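Local coordinates for bacteriorhodopsin (Nanosalina sp., PDB 6EYU), which probably pumps protons inward across the membrane, using retinal bound in a microbial-rhodopsin fold as its light-absorbing group, at residues Y20-A24 against P209-Q214; G28-L32 against G45-F49. All coordinates share one frame; numbering follows the deposited sequence.

Contact 1 (Y20-A24 against P209-Q214); sequences YIITA and PFFCKQ. With RET (retinal), chain D; LFA (eicosane), chain F.
The ring of Y20 fits as a knob among P209, F210, K213 and Q214. Its phenol oxygen reaches furthest: Y20 OH lies 3.1 Å from K213 CD and 3.4 Å from P209 CB, against the aliphatic arm of the lysine and the proline ring. One atom back along the ring from CZ, Y20 CE1 presents the ring edge to F210 N at 3.6 Å, while the amide of Q214 lies over one face, its plane turned 62° from that of the ring. CG stands opposite the backbone N (chi1 -180°), which sends the ring off helix 14-38 across to the other helix. The K213 side chain crosses that of Y20 at about a right angle; straight through its middle torsions, it bends at the last (chi4 82°) and brings NZ to retinal C15, with a covalent bond of 1.3 Å. P209 CB approaches the same retinal C15 at 4.0 Å. On the outer side F210 CE1, at the edge of its ring, lies 4.1 Å from T23 OG1, a hydroxyl that bonds to A19 O, and T23 CG2 rests 3.6 Å from eicosane C7. A second shell positions Y20: S55 OG is hydrogen-bonded to Y20 OH, and Y59 meets the Y20 ring. With an alanine in place of Y20, S55 would probably be left without its phenol mate, and the lysine arm would lose one of the walls along it. The backbone contributes as well, since helix 198-230 kinks at P209 and widens into a pi-type turn over 210-214. The two segments run nearly parallel, with axes 11.1 Å apart. A lysine of the last transmembrane helix carrying retinal as a Schiff base is the hallmark of the seven-helix microbial rhodopsins.

Contact 2 (G28-L32 against G45-F49); sequences GLLFL and GIIHF. With MUN ([(2~{S})-2,3-bis(oxidanyl)propyl] (~{E})-undec-2-enoate), chain B.
G45 O, with F31 CB and L32 CD2 lying against it from the facing helix, accepts the short backbone bond from F49 N (2.8 Å). G28 O is likewise shared: it takes the backbone N of L32, and the edge of the F49 ring comes up to it, F49 CD1 at 3.3 Å. Two glycines let the helices close in. G45 CA sits 3.3 Å from F31 O, where a beta carbon would collide with that oxygen, and G28 leaves room for the F49 edge. The axes of the two segments pass 7.9 Å apart, antiparallel at 172°.

L32 reaches F49 with both branches: CD1 lies over the ring face in a CH-pi contact, 3.9 Å from the centroid, while L32 CD2 touches F49 CB at 3.5 Å. F49 CG points away from its own backbone N (chi1 170°), which swings the ring across toward helix 14-38. On the other flank H48 CB stands over the face of F31, and the imidazole, its plane at 55° to the phenyl, turns its edge to that same ring as an edge-to-face pair with centroids 5.6 Å apart. Beyond it, H48 NE2 is hydrogen-bonded to D220 OD2.

On the outer side, facing the second subunit, L32 CD1 and I46 CD1 both touch the acyl chain of a bound monoacylglycerol, I46 CD1 3.8 Å from its CAN. There, A106 and L136 of that subunit pack on I46 and F49. Inward, F218 and M221 of helix 198-230 meet F31, and A87 of helix 72-93 meets H48, leaving this helix pair between the bundle core and the neighbouring subunit.

From the N terminus, helix 14-38 supplies the first segment of both contacts, 20-24 and then 28-32, about two turns further on. The chain soon turns back, and 45-49 on helix 42-63 closes contact 2 as a short antiparallel hairpin with 12 residues between its segments. Contact 1 closes much later, after 184 intervening residues, when 209-214 on helix 198-230 returns to 20-24. The small loop therefore lies wholly within the large one, and the two do not cross. Helix 14-38 is thus joined to its sequence neighbour and to the last helix, and the contacts meet where F31 CZ packs 3.4 Å from Q214 O.

Contact 1 (Y20-A24 against P209-Q214)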
loop_
_atom_site.group_PDB
_atom_site.type_symbol
_atom_site.label_atom_id
_atom_site.label_comp_id
_atom_site.label_asym_id
_atom_site.label_seq_id
_atom_site.Cartn_x
_atom_site.Cartn_y
_atom_site.Cartn_z
ATOM N N TYR A 20 -19.904 -4.261 17.221
ATOM C CA TYR A 20 -19.316 -4.480 15.905
ATOM C C TYR A 20 -17.896 -5.022 16.032
ATOM O O TYR A 20 -17.530 -5.984 15.357
ATOM C CB TYR A 20 -19.307 -3.179 15.099
ATOM C CG TYR A 20 -18.714 -3.323 13.715
ATOM C CD1 TYR A 20 -19.471 -3.826 12.663
ATOM C CD2 TYR A 20 -17.416 -2.910 13.447
ATOM C CE1 TYR A 20 -18.944 -3.929 11.390
ATOM C CE2 TYR A 20 -16.888 -2.990 12.173
ATOM C CZ TYR A 20 -17.655 -3.505 11.149
ATOM O OH TYR A 20 -17.127 -3.602 9.882
ATOM N N ILE A 21 -17.099 -4.399 16.894
ATOM C CA ILE A 21 -15.698 -4.780 17.041
ATOM C C ILE A 21 -15.579 -6.191 17.609
ATOM O O ILE A 21 -14.740 -6.977 17.166
ATOM C CB ILE A 21 -14.938 -3.807 17.963
ATOM C CG1 ILE A 21 -14.812 -2.435 17.299
ATOM C CG2 ILE A 21 -13.558 -4.360 18.285
ATOM C CD1 ILE A 21 -14.225 -1.372 18.203
ATOM N N ILE A 22 -16.438 -6.518 18.567
ATOM C CA ILE A 22 -16.378 -7.813 19.236
ATOM C C ILE A 22 -16.765 -8.935 18.278
ATOM O O ILE A 22 -16.112 -9.978 18.234
ATOM C CB ILE A 22 -17.313 -7.860 20.460
ATOM C CG1 ILE A 22 -16.863 -6.843 21.511
ATOM C CG2 ILE A 22 -17.332 -9.258 21.058
ATOM C CD1 ILE A 22 -17.930 -6.506 22.528
ATOM N N THR A 23 -17.798 -8.696 17.476
ATOM C CA THR A 23 -18.259 -9.684 16.506
ATOM C C THR A 23 -17.259 -9.826 15.363
ATOM O O THR A 23 -17.144 -10.889 14.755
ATOM C CB THR A 23 -19.630 -9.298 15.919
ATOM O OG1 THR A 23 -19.612 -7.923 15.515
ATOM C CG2 THR A 23 -20.731 -9.511 16.945
ATOM N N ALA A 24 -16.547 -8.743 15.066
ATOM C CA ALA A 24 -15.544 -8.753 14.008
ATOM C C ALA A 24 -14.374 -9.654 14.390
ATOM O O ALA A 24 -13.978 -10.532 13.622
ATOM C CB ALA A 24 -15.055 -7.341 13.732
ATOM N N PRO A 209 -21.869 -2.159 7.519
ATOM C CA PRO A 209 -20.629 -2.923 7.428
ATOM C C PRO A 209 -20.728 -4.312 8.051
ATOM O O PRO A 209 -20.052 -5.237 7.601
ATOM C CB PRO A 209 -19.634 -2.057 8.201
ATOM C CG PRO A 209 -20.132 -0.668 8.007
ATOM C CD PRO A 209 -21.631 -0.772 7.956
ATOM N N PHE A 210 -21.574 -4.460 9.065
ATOM C CA PHE A 210 -21.844 -5.773 9.639
ATOM C C PHE A 210 -22.282 -6.746 8.549
ATOM O O PHE A 210 -21.828 -7.890 8.509
ATOM C CB PHE A 210 -22.925 -5.680 10.717
ATOM C CG PHE A 210 -23.233 -6.995 11.378
ATOM C CD1 PHE A 210 -22.343 -7.556 12.280
ATOM C CD2 PHE A 210 -24.338 -7.735 10.990
ATOM C CE1 PHE A 210 -22.578 -8.804 12.824
ATOM C CE2 PHE A 210 -24.590 -8.975 11.546
ATOM C CZ PHE A 210 -23.709 -9.511 12.464
ATOM N N PHE A 211 -23.091 -6.256 7.615
ATOM C CA PHE A 211 -23.655 -7.108 6.577
ATOM C C PHE A 211 -22.666 -7.315 5.432
ATOM O O PHE A 211 -22.738 -8.315 4.716
ATOM C CB PHE A 211 -24.960 -6.510 6.045
ATOM C CG PHE A 211 -26.156 -6.811 6.903
ATOM C CD1 PHE A 211 -26.801 -8.034 6.806
ATOM C CD2 PHE A 211 -26.527 -5.945 7.920
ATOM C CE1 PHE A 211 -27.830 -8.362 7.669
ATOM C CE2 PHE A 211 -27.569 -6.259 8.773
ATOM C CZ PHE A 211 -28.219 -7.471 8.648
ATOM N N CYS A 212 -21.684 -6.425 5.326
ATOM C CA CYS A 212 -20.756 -6.445 4.196
ATOM C C CYS A 212 -19.444 -7.141 4.557
ATOM O O CYS A 212 -18.612 -7.403 3.689
ATOM C CB CYS A 212 -20.471 -5.023 3.713
ATOM S SG CYS A 212 -21.928 -4.138 3.111
ATOM N N LYS A 213 -19.243 -7.388 5.847
ATOM C CA LYS A 213 -18.020 -8.014 6.338
ATOM C C LYS A 213 -18.350 -9.290 7.122
ATOM O O LYS A 213 -18.114 -10.399 6.644
ATOM C CB LYS A 213 -17.247 -7.029 7.217
ATOM C CG LYS A 213 -16.779 -5.829 6.389
ATOM C CD LYS A 213 -15.997 -4.827 7.239
ATOM C CE LYS A 213 -15.510 -3.654 6.384
ATOM N NZ LYS A 213 -16.593 -2.672 6.229
ATOM N N GLN A 214 -18.902 -9.125 8.320
ATOM C CA GLN A 214 -19.171 -10.259 9.200
ATOM C C GLN A 214 -20.069 -11.278 8.505
ATOM O O GLN A 214 -19.693 -12.439 8.337
ATOM C CB GLN A 214 -19.828 -9.786 10.498
ATOM C CG GLN A 214 -18.842 -9.423 11.596
ATOM C CD GLN A 214 -18.690 -7.924 11.772
ATOM O OE1 GLN A 214 -18.760 -7.408 12.887
ATOM N NE2 GLN A 214 -18.451 -7.221 10.671
HETATM C C1 RET D . -17.480 7.013 -0.115
HETATM C C2 RET D . -16.904 8.364 -0.550
HETATM C C3 RET D . -17.852 9.102 -1.494
HETATM C C4 RET D . -17.999 8.332 -2.803
HETATM C C5 RET D . -18.203 6.841 -2.532
HETATM C C6 RET D . -17.994 6.231 -1.332
HETATM C C7 RET D . -18.266 4.813 -1.200
HETATM C C8 RET D . -18.024 4.160 -0.029
HETATM C C9 RET D . -18.204 2.732 0.035
HETATM C C10 RET D . -18.009 2.039 1.226
HETATM C C11 RET D . -18.234 0.658 1.414
HETATM C C12 RET D . -17.859 0.274 2.697
HETATM C C13 RET D . -17.826 -1.050 3.186
HETATM C C14 RET D . -17.411 -1.307 4.499
HETATM C C15 RET D . -17.229 -2.560 5.076
HETATM C C16 RET D . -16.386 6.175 0.549
HETATM C C17 RET D . -18.645 7.221 0.854
HETATM C C18 RET D . -18.703 5.977 -3.692
HETATM C C19 RET D . -18.658 1.973 -1.213
HETATM C C20 RET D . -18.273 -2.206 2.287
HETATM C C7 LFA F . -22.036 -12.092 19.087
HETATM C C8 LFA F . -21.963 -11.704 20.562
HETATM C C9 LFA F . -21.337 -10.318 20.696
HETATM C C10 LFA F . -22.305 -9.383 21.418
HETATM C C11 LFA F . -21.527 -8.220 22.031
HETATM C C12 LFA F . -22.498 -7.187 22.601
HETATM C C13 LFA F . -21.707 -6.005 23.157
HETATM C C14 LFA F . -22.656 -4.958 23.737
HETATM C C15 LFA F . -21.834 -3.824 24.345
HETATM C C16 LFA F . -22.690 -3.010 25.313
HETATM C C17 LFA F . -22.214 -1.558 25.304
HETATM C C18 LFA F . -21.807 -1.133 26.713
HETATM C C19 LFA F . -21.619 0.383 26.746
HETATM C C20 LFA F . -20.609 0.793 25.677
#

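Contact 2 (G28-L32 against G45-F49)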
loop_
_atom_site.group_PDB
_atom_site.type_symbol
_atom_site.label_atom_id
_atom_site.label_comp_id
_atom_site.label_asym_id
_atom_site.label_seq_id
_atom_site.Cartn_x
_atom_site.Cartn_y
_atom_site.Cartn_z
ATOM N N GLY A 28 -13.631 -13.211 12.756
ATOM C CA GLY A 28 -12.298 -13.377 12.187
ATOM C C GLY A 28 -11.690 -14.722 12.533
ATOM O O GLY A 28 -11.166 -15.418 11.664
ATOM N N LEU A 29 -11.683 -15.049 13.822
ATOM C CA LEU A 29 -11.218 -16.353 14.279
ATOM C C LEU A 29 -11.942 -17.467 13.529
ATOM O O LEU A 29 -11.322 -18.427 13.073
ATOM C CB LEU A 29 -11.453 -16.504 15.784
ATOM C CG LEU A 29 -10.282 -16.150 16.706
ATOM C CD1 LEU A 29 -9.245 -15.301 15.985
ATOM C CD2 LEU A 29 -10.789 -15.436 17.949
ATOM N N LEU A 30 -13.252 -17.308 13.367
ATOM C CA LEU A 30 -14.073 -18.331 12.730
ATOM C C LEU A 30 -13.708 -18.479 11.255
ATOM O O LEU A 30 -13.607 -19.593 10.742
ATOM C CB LEU A 30 -15.559 -17.983 12.865
ATOM C CG LEU A 30 -16.298 -18.627 14.041
ATOM C CD1 LEU A 30 -15.322 -19.123 15.096
ATOM C CD2 LEU A 30 -17.291 -17.647 14.645
ATOM N N PHE A 31 -13.494 -17.354 10.580
ATOM C CA PHE A 31 -13.171 -17.368 9.157
ATOM C C PHE A 31 -11.927 -18.212 8.896
ATOM O O PHE A 31 -11.845 -18.919 7.892
ATOM C CB PHE A 31 -12.949 -15.944 8.640
ATOM C CG PHE A 31 -14.205 -15.123 8.563
ATOM C CD1 PHE A 31 -15.438 -15.729 8.386
ATOM C CD2 PHE A 31 -14.144 -13.739 8.590
ATOM C CE1 PHE A 31 -16.596 -14.976 8.342
ATOM C CE2 PHE A 31 -15.299 -12.980 8.556
ATOM C CZ PHE A 31 -16.527 -13.599 8.432
ATOM N N LEU A 32 -10.954 -18.120 9.797
ATOM C CA LEU A 32 -9.701 -18.853 9.649
ATOM C C LEU A 32 -9.941 -20.354 9.768
ATOM O O LEU A 32 -9.247 -21.155 9.142
ATOM C CB LEU A 32 -8.695 -18.402 10.710
ATOM C CG LEU A 32 -8.160 -16.981 10.528
ATOM C CD1 LEU A 32 -7.071 -16.678 11.547
ATOM C CD2 LEU A 32 -7.643 -16.789 9.111
ATOM N N GLY A 45 -10.701 -17.768 3.729
ATOM C CA GLY A 45 -10.602 -17.527 5.163
ATOM C C GLY A 45 -9.648 -16.395 5.494
ATOM O O GLY A 45 -9.968 -15.520 6.299
ATOM N N ILE A 46 -8.446 -16.451 4.928
ATOM C CA ILE A 46 -7.455 -15.402 5.147
ATOM C C ILE A 46 -8.071 -14.035 4.873
ATOM O O ILE A 46 -8.030 -13.142 5.719
ATOM C CB ILE A 46 -6.231 -15.575 4.228
ATOM C CG1 ILE A 46 -5.647 -16.982 4.373
ATOM C CG2 ILE A 46 -5.176 -14.530 4.553
ATOM C CD1 ILE A 46 -5.353 -17.377 5.803
ATOM N N ILE A 47 -8.660 -13.890 3.691
ATOM C CA ILE A 47 -9.077 -12.586 3.196
ATOM C C ILE A 47 -10.205 -12.021 4.052
ATOM O O ILE A 47 -10.186 -10.848 4.424
ATOM C CB ILE A 47 -9.551 -12.673 1.734
ATOM C CG1 ILE A 47 -8.351 -12.850 0.801
ATOM C CG2 ILE A 47 -10.336 -11.426 1.355
ATOM C CD1 ILE A 47 -8.690 -13.539 -0.503
ATOM N N HIS A 48 -11.134 -12.887 4.443
ATOM C CA HIS A 48 -12.265 -12.471 5.263
ATOM C C HIS A 48 -11.824 -12.193 6.697
ATOM O O HIS A 48 -12.325 -11.272 7.342
ATOM C CB HIS A 48 -13.358 -13.542 5.254
ATOM C CG HIS A 48 -14.110 -13.623 3.961
ATOM N ND1 HIS A 48 -14.916 -12.603 3.503
ATOM C CD2 HIS A 48 -14.155 -14.592 3.016
ATOM C CE1 HIS A 48 -15.469 -12.962 2.359
ATOM N NE2 HIS A 48 -15.017 -14.161 2.037
ATOM N N PHE A 49 -10.841 -12.953 7.170
ATOM C CA PHE A 49 -10.204 -12.662 8.449
ATOM C C PHE A 49 -9.741 -11.211 8.495
ATOM O O PHE A 49 -10.077 -10.470 9.420
ATOM C CB PHE A 49 -9.012 -13.595 8.681
ATOM C CG PHE A 49 -8.159 -13.208 9.856
ATOM C CD1 PHE A 49 -8.542 -13.537 11.146
ATOM C CD2 PHE A 49 -6.955 -12.550 9.668
ATOM C CE1 PHE A 49 -7.755 -13.192 12.228
ATOM C CE2 PHE A 49 -6.158 -12.210 10.746
ATOM C CZ PHE A 49 -6.564 -12.523 12.028
HETATM C CAR MUN B . -2.863 -15.672 12.419
HETATM C CAQ MUN B . -3.108 -14.868 11.141
HETATM C CAP MUN B . -3.698 -15.789 10.074
HETATM C CAO MUN B . -3.076 -17.179 10.211
HETATM C CAN MUN B . -3.212 -17.926 8.885
HETATM C CAM MUN B . -3.961 -19.239 9.116
HETATM C CAK MUN B . -3.665 -20.195 7.961
HETATM C CAH MUN B . -3.191 -21.537 8.520
HETATM C CAF MUN B . -3.505 -22.644 7.513
HETATM C CAC MUN B . -2.285 -23.372 6.945
HETATM C CAA MUN B . -2.480 -23.992 5.560
HETATM O OAD MUN B . -3.594 -24.020 5.039
HETATM O OAB MUN B . -1.424 -24.721 5.112
HETATM C CAE MUN B . -1.843 -26.072 4.900
HETATM C CAG MUN B . -1.554 -26.900 6.154
HETATM O OAJ MUN B . -2.134 -26.260 7.293
HETATM C CAI MUN B . -2.156 -28.297 5.992
HETATM O OAL MUN B . -1.925 -28.765 4.661
#